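Local coordinates for uncharacterized protein 14 (Sulfolobus islandicus filamentous virus, PDB 2H36) that is of unknown function but may act as an anti-CRISPR protein, as AcrID1 relatives do, at residues K39-E50 and K94-Q105. Numbering follows the deposited sequence.
Sequences KIKFKDPLKVTE and KEDNKIYIYEVQ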
ATOM      1  N   LYS A  39      -5.736  -3.438 -11.197  1.00 25.54           N
ATOM      2  CA  LYS A  39      -6.530  -3.994 -10.108  1.00 26.18           C
ATOM      3  C   LYS A  39      -5.805  -5.248  -9.652  1.00 26.31           C
ATOM      4  O   LYS A  39      -5.544  -6.133 -10.471  1.00 26.71           O
ATOM      5  CB  LYS A  39      -7.941  -4.394 -10.509  1.00 26.42           C
ATOM      6  CG  LYS A  39      -8.722  -5.130  -9.440  1.00 28.58           C
ATOM      7  CD  LYS A  39      -9.977  -5.763 -10.029  1.00 31.98           C
ATOM      8  CE  LYS A  39     -10.803  -6.443  -8.944  1.00 35.00           C
ATOM      9  NZ  LYS A  39     -11.990  -7.197  -9.496  1.00 37.34           N
ATOM     10  N   ILE A  40      -5.565  -5.350  -8.330  1.00 26.09           N
ATOM     11  CA  ILE A  40      -4.905  -6.543  -7.787  1.00 25.75           C
ATOM     12  C   ILE A  40      -5.781  -7.155  -6.703  1.00 25.79           C
ATOM     13  O   ILE A  40      -6.098  -6.487  -5.709  1.00 25.84           O
ATOM     14  CB  ILE A  40      -3.572  -6.301  -7.084  1.00 25.46           C
ATOM     15  CG1 ILE A  40      -2.613  -5.541  -7.997  1.00 26.17           C
ATOM     16  CG2 ILE A  40      -2.968  -7.617  -6.621  1.00 24.59           C
ATOM     17  CD1 ILE A  40      -1.378  -4.957  -7.248  1.00 26.06           C
ATOM     18  N   LYS A  41      -6.164  -8.418  -6.891  1.00 25.83           N
ATOM     19  CA  LYS A  41      -6.969  -9.140  -5.896  1.00 26.21           C
ATOM     20  C   LYS A  41      -6.163 -10.209  -5.171  1.00 26.46           C
ATOM     21  O   LYS A  41      -5.435 -10.978  -5.795  1.00 26.59           O
ATOM     22  CB  LYS A  41      -8.156  -9.817  -6.553  1.00 26.12           C
ATOM     23  CG  LYS A  41      -9.461  -9.071  -6.511  1.00 26.57           C
ATOM     24  CD  LYS A  41     -10.561 -10.122  -6.419  1.00 28.55           C
ATOM     25  CE  LYS A  41     -11.841  -9.724  -7.112  1.00 29.21           C
ATOM     26  NZ  LYS A  41     -12.548 -10.983  -7.524  1.00 30.42           N
ATOM     27  N   PHE A  42      -6.309 -10.270  -3.850  1.00 26.97           N
ATOM     28  CA  PHE A  42      -5.545 -11.224  -3.038  1.00 27.29           C
ATOM     29  C   PHE A  42      -6.366 -12.357  -2.434  1.00 27.63           C
ATOM     30  O   PHE A  42      -7.247 -12.112  -1.608  1.00 27.65           O
ATOM     31  CB  PHE A  42      -4.845 -10.509  -1.878  1.00 27.05           C
ATOM     32  CG  PHE A  42      -3.804  -9.510  -2.312  1.00 26.80           C
ATOM     33  CD1 PHE A  42      -4.119  -8.156  -2.411  1.00 26.48           C
ATOM     34  CD2 PHE A  42      -2.506  -9.918  -2.608  1.00 26.78           C
ATOM     35  CE1 PHE A  42      -3.158  -7.220  -2.804  1.00 25.99           C
ATOM     36  CE2 PHE A  42      -1.536  -8.992  -2.995  1.00 26.96           C
ATOM     37  CZ  PHE A  42      -1.867  -7.636  -3.096  1.00 26.55           C
ATOM     38  N   LYS A  43      -6.040 -13.595  -2.832  1.00 28.19           N
ATOM     39  CA  LYS A  43      -6.721 -14.799  -2.325  1.00 28.59           C
ATOM     40  C   LYS A  43      -6.493 -14.674  -0.815  1.00 28.93           C
ATOM     41  O   LYS A  43      -7.430 -14.458  -0.039  1.00 28.71           O
ATOM     42  CB  LYS A  43      -6.101 -16.052  -2.965  0.60 28.53           C
ATOM     43  CG  LYS A  43      -6.812 -17.379  -2.673  0.60 28.64           C
ATOM     44  CD  LYS A  43      -6.103 -18.571  -3.347  0.60 28.53           C
ATOM     45  CE  LYS A  43      -6.375 -18.640  -4.860  0.60 28.31           C
ATOM     46  NZ  LYS A  43      -5.534 -19.664  -5.562  0.60 27.77           N
ATOM     47  N   ASP A  44      -5.190 -14.687  -0.458  1.00 29.25           N
ATOM     48  CA  ASP A  44      -4.780 -14.575   0.933  1.00 29.51           C
ATOM     49  C   ASP A  44      -4.469 -13.083   0.970  1.00 29.54           C
ATOM     50  O   ASP A  44      -3.809 -12.574   0.055  1.00 29.61           O
ATOM     51  CB  ASP A  44      -3.600 -15.485   1.270  1.00 29.42           C
ATOM     52  CG  ASP A  44      -3.827 -16.914   0.815  1.00 29.87           C
ATOM     53  OD1 ASP A  44      -4.811 -17.543   1.274  1.00 29.91           O
ATOM     54  OD2 ASP A  44      -3.018 -17.403  -0.009  1.00 30.59           O
ATOM     55  N   PRO A  45      -4.942 -12.376   2.019  1.00 29.52           N
ATOM     56  CA  PRO A  45      -4.734 -10.929   2.083  1.00 29.56           C
ATOM     57  C   PRO A  45      -3.289 -10.575   2.427  1.00 29.59           C
ATOM     58  O   PRO A  45      -2.612 -11.338   3.111  1.00 29.56           O
ATOM     59  CB  PRO A  45      -5.691 -10.484   3.188  1.00 29.32           C
ATOM     60  CG  PRO A  45      -5.816 -11.669   4.059  1.00 29.56           C
ATOM     61  CD  PRO A  45      -5.783 -12.848   3.132  1.00 29.57           C
ATOM     62  N   LEU A  46      -2.824  -9.433   1.929  1.00 29.82           N
ATOM     63  CA  LEU A  46      -1.461  -9.007   2.148  1.00 30.01           C
ATOM     64  C   LEU A  46      -1.371  -8.286   3.469  1.00 30.18           C
ATOM     65  O   LEU A  46      -1.803  -7.141   3.569  1.00 30.37           O
ATOM     66  CB  LEU A  46      -1.021  -8.075   1.036  1.00 30.05           C
ATOM     67  CG  LEU A  46       0.470  -7.774   1.090  1.00 30.72           C
ATOM     68  CD1 LEU A  46       1.209  -8.803   0.268  1.00 31.66           C
ATOM     69  CD2 LEU A  46       0.751  -6.387   0.567  1.00 31.84           C
ATOM     70  N   LYS A  47      -0.819  -8.972   4.472  1.00 30.39           N
ATOM     71  CA  LYS A  47      -0.665  -8.461   5.849  1.00 30.53           C
ATOM     72  C   LYS A  47       0.271  -7.253   5.843  1.00 30.35           C
ATOM     73  O   LYS A  47       1.174  -7.165   5.021  1.00 30.77           O
ATOM     74  CB  LYS A  47      -0.145  -9.578   6.751  1.00 30.69           C
ATOM     75  CG  LYS A  47      -0.212  -9.324   8.241  1.00 31.57           C
ATOM     76  CD  LYS A  47       0.561 -10.432   8.947  1.00 33.88           C
ATOM     77  CE  LYS A  47       0.252 -10.489  10.432  1.00 35.08           C
ATOM     78  NZ  LYS A  47       0.482 -11.854  11.008  1.00 35.35           N
ATOM     79  N   VAL A  48      -0.063  -6.269   6.709  1.00 30.01           N
ATOM     80  CA  VAL A  48       0.725  -5.053   6.714  1.00 29.73           C
ATOM     81  C   VAL A  48       0.462  -4.283   7.996  1.00 29.38           C
ATOM     82  O   VAL A  48      -0.605  -4.382   8.576  1.00 28.85           O
ATOM     83  CB  VAL A  48       0.268  -4.296   5.415  1.00 29.95           C
ATOM     84  CG1 VAL A  48      -0.442  -2.960   5.694  1.00 30.55           C
ATOM     85  CG2 VAL A  48       1.427  -4.132   4.463  1.00 29.84           C
ATOM     86  N   THR A  49       1.445  -3.534   8.464  1.00 29.77           N
ATOM     87  CA  THR A  49       1.256  -2.809   9.716  1.00 30.15           C
ATOM     88  C   THR A  49       0.658  -1.455   9.383  1.00 30.66           C
ATOM     89  O   THR A  49       0.676  -1.052   8.218  1.00 30.97           O
ATOM     90  CB  THR A  49       2.562  -2.680  10.518  1.00 29.74           C
ATOM     91  OG1 THR A  49       3.350  -1.613   9.988  1.00 29.56           O
ATOM     92  CG2 THR A  49       3.343  -3.966  10.430  1.00 29.32           C
ATOM     93  N   GLU A  50       0.110  -0.772  10.388  1.00 31.21           N
ATOM     94  CA  GLU A  50      -0.530   0.530  10.176  1.00 31.86           C
ATOM     95  C   GLU A  50       0.436   1.519   9.517  1.00 32.00           C
ATOM     96  O   GLU A  50       0.074   2.204   8.553  1.00 31.90           O
ATOM     97  CB  GLU A  50      -1.083   1.096  11.490  1.00 31.66           C
ATOM     98  CG  GLU A  50      -2.355   0.408  11.990  1.00 32.13           C
ATOM     99  CD  GLU A  50      -2.636   0.643  13.487  1.00 32.89           C
ATOM    100  OE1 GLU A  50      -1.711   0.471  14.331  1.00 34.10           O
ATOM    101  OE2 GLU A  50      -3.799   0.969  13.827  1.00 33.87           O
ATOM    102  N   LYS A  94      -9.087  -5.322   9.146  1.00 30.06           N
ATOM    103  CA  LYS A  94      -8.054  -4.877  10.053  1.00 30.58           C
ATOM    104  C   LYS A  94      -8.299  -5.512  11.400  1.00 30.93           C
ATOM    105  O   LYS A  94      -9.371  -5.343  11.984  1.00 30.86           O
ATOM    106  CB  LYS A  94      -8.068  -3.350  10.151  1.00 30.60           C
ATOM    107  CG  LYS A  94      -7.184  -2.790  11.245  1.00 31.27           C
ATOM    108  CD  LYS A  94      -6.923  -1.308  11.000  1.00 31.99           C
ATOM    109  CE  LYS A  94      -6.129  -0.747  12.208  1.00 32.71           C
ATOM    110  NZ  LYS A  94      -5.520   0.558  11.740  1.00 33.31           N
ATOM    111  N   GLU A  95      -7.315  -6.260  11.889  1.00 31.68           N
ATOM    112  CA  GLU A  95      -7.449  -6.857  13.208  1.00 32.74           C
ATOM    113  C   GLU A  95      -6.256  -7.276  14.085  1.00 32.91           C
ATOM    114  O   GLU A  95      -5.627  -8.326  13.865  1.00 32.85           O
ATOM    115  CB  GLU A  95      -8.460  -8.029  13.203  1.00 32.89           C
ATOM    116  CG  GLU A  95      -8.083  -9.295  12.405  1.00 33.18           C
ATOM    117  CD  GLU A  95      -8.958 -10.483  12.830  1.00 33.50           C
ATOM    118  OE1 GLU A  95      -9.866 -10.849  12.039  1.00 33.57           O
ATOM    119  OE2 GLU A  95      -8.763 -11.023  13.963  1.00 33.99           O
ATOM    120  N   ASP A  96      -5.658  -6.448  14.792  1.00 33.28           N
ATOM    121  CA  ASP A  96      -6.016  -5.076  14.906  1.00 33.48           C
ATOM    122  C   ASP A  96      -4.643  -4.514  14.938  1.00 33.35           C
ATOM    123  O   ASP A  96      -3.698  -5.177  15.309  1.00 33.41           O
ATOM    124  CB  ASP A  96      -7.083  -4.591  15.849  1.00 33.77           C
ATOM    125  CG  ASP A  96      -7.671  -3.304  15.407  1.00 34.43           C
ATOM    126  OD1 ASP A  96      -6.894  -2.471  14.916  1.00 34.44           O
ATOM    127  OD2 ASP A  96      -8.896  -3.136  15.525  1.00 34.93           O
ATOM    128  N   ASN A  97      -4.606  -3.274  14.317  1.00 32.86           N
ATOM    129  CA  ASN A  97      -3.249  -2.679  14.235  1.00 32.25           C
ATOM    130  C   ASN A  97      -2.509  -3.333  13.038  1.00 31.68           C
ATOM    131  O   ASN A  97      -1.532  -2.757  12.522  1.00 32.11           O
ATOM    132  CB  ASN A  97      -2.351  -2.334  15.484  1.00 32.16           C
ATOM    133  CG  ASN A  97      -3.062  -2.525  16.860  1.00 32.65           C
ATOM    134  OD1 ASN A  97      -4.295  -2.512  16.974  1.00 32.77           O
ATOM    135  ND2 ASN A  97      -2.249  -2.662  17.916  1.00 32.33           N
ATOM    136  N   LYS A  98      -3.094  -4.445  12.504  1.00 30.46           N
ATOM    137  CA  LYS A  98      -2.436  -5.104  11.367  1.00 29.20           C
ATOM    138  C   LYS A  98      -3.511  -5.061  10.294  1.00 28.46           C
ATOM    139  O   LYS A  98      -4.650  -5.466  10.517  1.00 28.62           O
ATOM    140  CB  LYS A  98      -1.914  -6.547  11.524  1.00 29.17           C
ATOM    141  CG  LYS A  98      -1.611  -7.049  12.923  1.00 29.17           C
ATOM    142  CD  LYS A  98      -0.521  -6.270  13.623  1.00 29.38           C
ATOM    143  CE  LYS A  98      -0.763  -6.396  15.154  1.00 29.98           C
ATOM    144  NZ  LYS A  98      -0.033  -5.266  15.867  1.00 31.56           N
ATOM    145  N   ILE A  99      -3.136  -4.575   9.124  1.00 27.51           N
ATOM    146  CA  ILE A  99      -4.065  -4.377   8.025  1.00 26.31           C
ATOM    147  C   ILE A  99      -3.937  -5.503   7.006  1.00 25.89           C
ATOM    148  O   ILE A  99      -2.848  -5.787   6.508  1.00 25.34           O
ATOM    149  CB  ILE A  99      -3.842  -2.991   7.392  1.00 26.19           C
ATOM    150  CG1 ILE A  99      -4.049  -1.922   8.466  1.00 25.19           C
ATOM    151  CG2 ILE A  99      -4.746  -2.784   6.176  1.00 25.95           C
ATOM    152  CD1 ILE A  99      -3.852  -0.536   7.990  1.00 25.34           C
ATOM    153  N   TYR A 100      -5.067  -6.149   6.727  1.00 25.70           N
ATOM    154  CA  TYR A 100      -5.124  -7.290   5.822  1.00 25.54           C
ATOM    155  C   TYR A 100      -5.819  -6.858   4.555  1.00 25.82           C
ATOM    156  O   TYR A 100      -7.055  -6.856   4.500  1.00 25.89           O
ATOM    157  CB  TYR A 100      -5.870  -8.465   6.464  1.00 25.11           C
ATOM    158  CG  TYR A 100      -5.182  -9.018   7.695  1.00 24.73           C
ATOM    159  CD1 TYR A 100      -5.442  -8.482   8.956  1.00 23.83           C
ATOM    160  CD2 TYR A 100      -4.260 -10.064   7.599  1.00 24.88           C
ATOM    161  CE1 TYR A 100      -4.812  -8.965  10.090  1.00 24.24           C
ATOM    162  CE2 TYR A 100      -3.614 -10.562   8.741  1.00 25.35           C
ATOM    163  CZ  TYR A 100      -3.900 -10.002   9.986  1.00 24.84           C
ATOM    164  OH  TYR A 100      -3.287 -10.464  11.132  1.00 24.17           O
ATOM    165  N   ILE A 101      -5.015  -6.477   3.556  1.00 25.83           N
ATOM    166  CA  ILE A 101      -5.507  -6.014   2.257  1.00 25.70           C
ATOM    167  C   ILE A 101      -6.004  -7.174   1.413  1.00 26.06           C
ATOM    168  O   ILE A 101      -5.256  -8.109   1.118  1.00 25.88           O
ATOM    169  CB  ILE A 101      -4.398  -5.291   1.461  1.00 25.72           C
ATOM    170  CG1 ILE A 101      -3.880  -4.088   2.251  1.00 25.41           C
ATOM    171  CG2 ILE A 101      -4.900  -4.881   0.063  1.00 24.59           C
ATOM    172  CD1 ILE A 101      -2.491  -3.641   1.848  1.00 25.02           C
ATOM    173  N   TYR A 102      -7.266  -7.101   1.011  1.00 26.54           N
ATOM    174  CA  TYR A 102      -7.814  -8.075   0.085  1.00 27.32           C
ATOM    175  C   TYR A 102      -7.794  -7.582  -1.360  1.00 28.57           C
ATOM    176  O   TYR A 102      -7.788  -8.388  -2.290  1.00 28.88           O
ATOM    177  CB  TYR A 102      -9.216  -8.474   0.499  1.00 26.47           C
ATOM    178  CG  TYR A 102      -9.238  -9.385   1.694  1.00 26.28           C
ATOM    179  CD1 TYR A 102      -9.197  -8.870   3.002  1.00 25.38           C
ATOM    180  CD2 TYR A 102      -9.301 -10.769   1.531  1.00 25.63           C
ATOM    181  CE1 TYR A 102      -9.216  -9.716   4.112  1.00 24.42           C
ATOM    182  CE2 TYR A 102      -9.323 -11.620   2.632  1.00 25.29           C
ATOM    183  CZ  TYR A 102      -9.282 -11.089   3.917  1.00 25.28           C
ATOM    184  OH  TYR A 102      -9.311 -11.943   4.996  1.00 25.76           O
ATOM    185  N   GLU A 103      -7.741  -6.265  -1.549  1.00 29.85           N
ATOM    186  CA  GLU A 103      -7.823  -5.703  -2.889  1.00 31.63           C
ATOM    187  C   GLU A 103      -7.379  -4.263  -3.173  1.00 31.55           C
ATOM    188  O   GLU A 103      -7.807  -3.317  -2.500  1.00 31.92           O
ATOM    189  CB  GLU A 103      -9.297  -5.634  -3.326  1.00 31.25           C
ATOM    190  CG  GLU A 103      -9.500  -5.185  -4.765  1.00 33.34           C
ATOM    191  CD  GLU A 103     -10.935  -5.361  -5.254  1.00 34.15           C
ATOM    192  OE1 GLU A 103     -11.638  -6.305  -4.800  1.00 37.02           O
ATOM    193  OE2 GLU A 103     -11.354  -4.556  -6.124  1.00 37.98           O
ATOM    194  N   VAL A 104      -6.499  -4.111  -4.158  1.00 31.67           N
ATOM    195  CA  VAL A 104      -6.019  -2.783  -4.516  1.00 32.01           C
ATOM    196  C   VAL A 104      -6.435  -2.469  -5.945  1.00 32.31           C
ATOM    197  O   VAL A 104      -6.384  -3.327  -6.840  1.00 33.00           O
ATOM    198  CB  VAL A 104      -4.482  -2.618  -4.420  1.00 32.18           C
ATOM    199  CG1 VAL A 104      -4.107  -1.131  -4.521  1.00 32.17           C
ATOM    200  CG2 VAL A 104      -3.936  -3.209  -3.133  1.00 31.73           C
ATOM    201  N   GLN A 105      -6.824  -1.220  -6.156  1.00 31.74           N
ATOM    202  CA  GLN A 105      -7.327  -0.780  -7.419  1.00 30.99           C
ATOM    203  C   GLN A 105      -6.793   0.615  -7.647  1.00 30.66           C
ATOM    204  O   GLN A 105      -6.662   1.397  -6.698  1.00 30.71           O
ATOM    205  CB  GLN A 105      -8.824  -0.731  -7.311  1.00 31.14           C
ATOM    206  CG  GLN A 105      -9.564  -0.785  -8.599  1.00 32.34           C
ATOM    207  CD  GLN A 105     -10.959  -1.274  -8.363  1.00 34.38           C
ATOM    208  OE1 GLN A 105     -11.523  -1.069  -7.278  1.00 34.66           O
ATOM    209  NE2 GLN A 105     -11.529  -1.944  -9.359  1.00 35.75           N
TER
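I40 and F42, then L46 and V48, lie on two short strands that pair one after the other with the same edge of strand 98-109, antiparallel to it, so that one long strand serves two short ones in succession. The chain turns a corner at K43 and D44 between them, an example of how a broken edge strand can still follow a continuous neighbour. Before the corner, I40 and V104 form a hydrogen-bonded pair, with V104 N to I40 O at 2.9 Å, and F42 N is bonded to Y102 O. After it, L46 N is bonded to I101 O (2.9 Å), and I99 N reaches V48 O.

At the corner P45 lies flat against Y102: its CB stands 3.6 Å from the centroid of the Y102 ring, only 7° off the normal, a CH-pi contact over the face. The F42 ring instead turns its edge to the long strand, while L46 CB and I40 CG2 cover its opposite faces; with chi1 at -64°, CG lies anti to the carbonyl carbon and the ring stands beside V104 and I101, CE1 lying 4.1 Å from both V104 CG2 and I101 CG2. K47 runs extended alongside Y100, its CG 3.7 Å from Y100 CE2. At the far end K94 NZ makes a salt bridge to the anti lone pair of E50 OE2 (2.7 Å).

T49, at the N-cap of helix 50-55, caps E52 N with its OG1, and Y53 of that helix packs on V48 and I99. Helix 19-30 covers I40, L46 and V48, whereas strand 85-94 flanks strand 98-109, where Y102 and E103 form a classic beta bulge opposite T91.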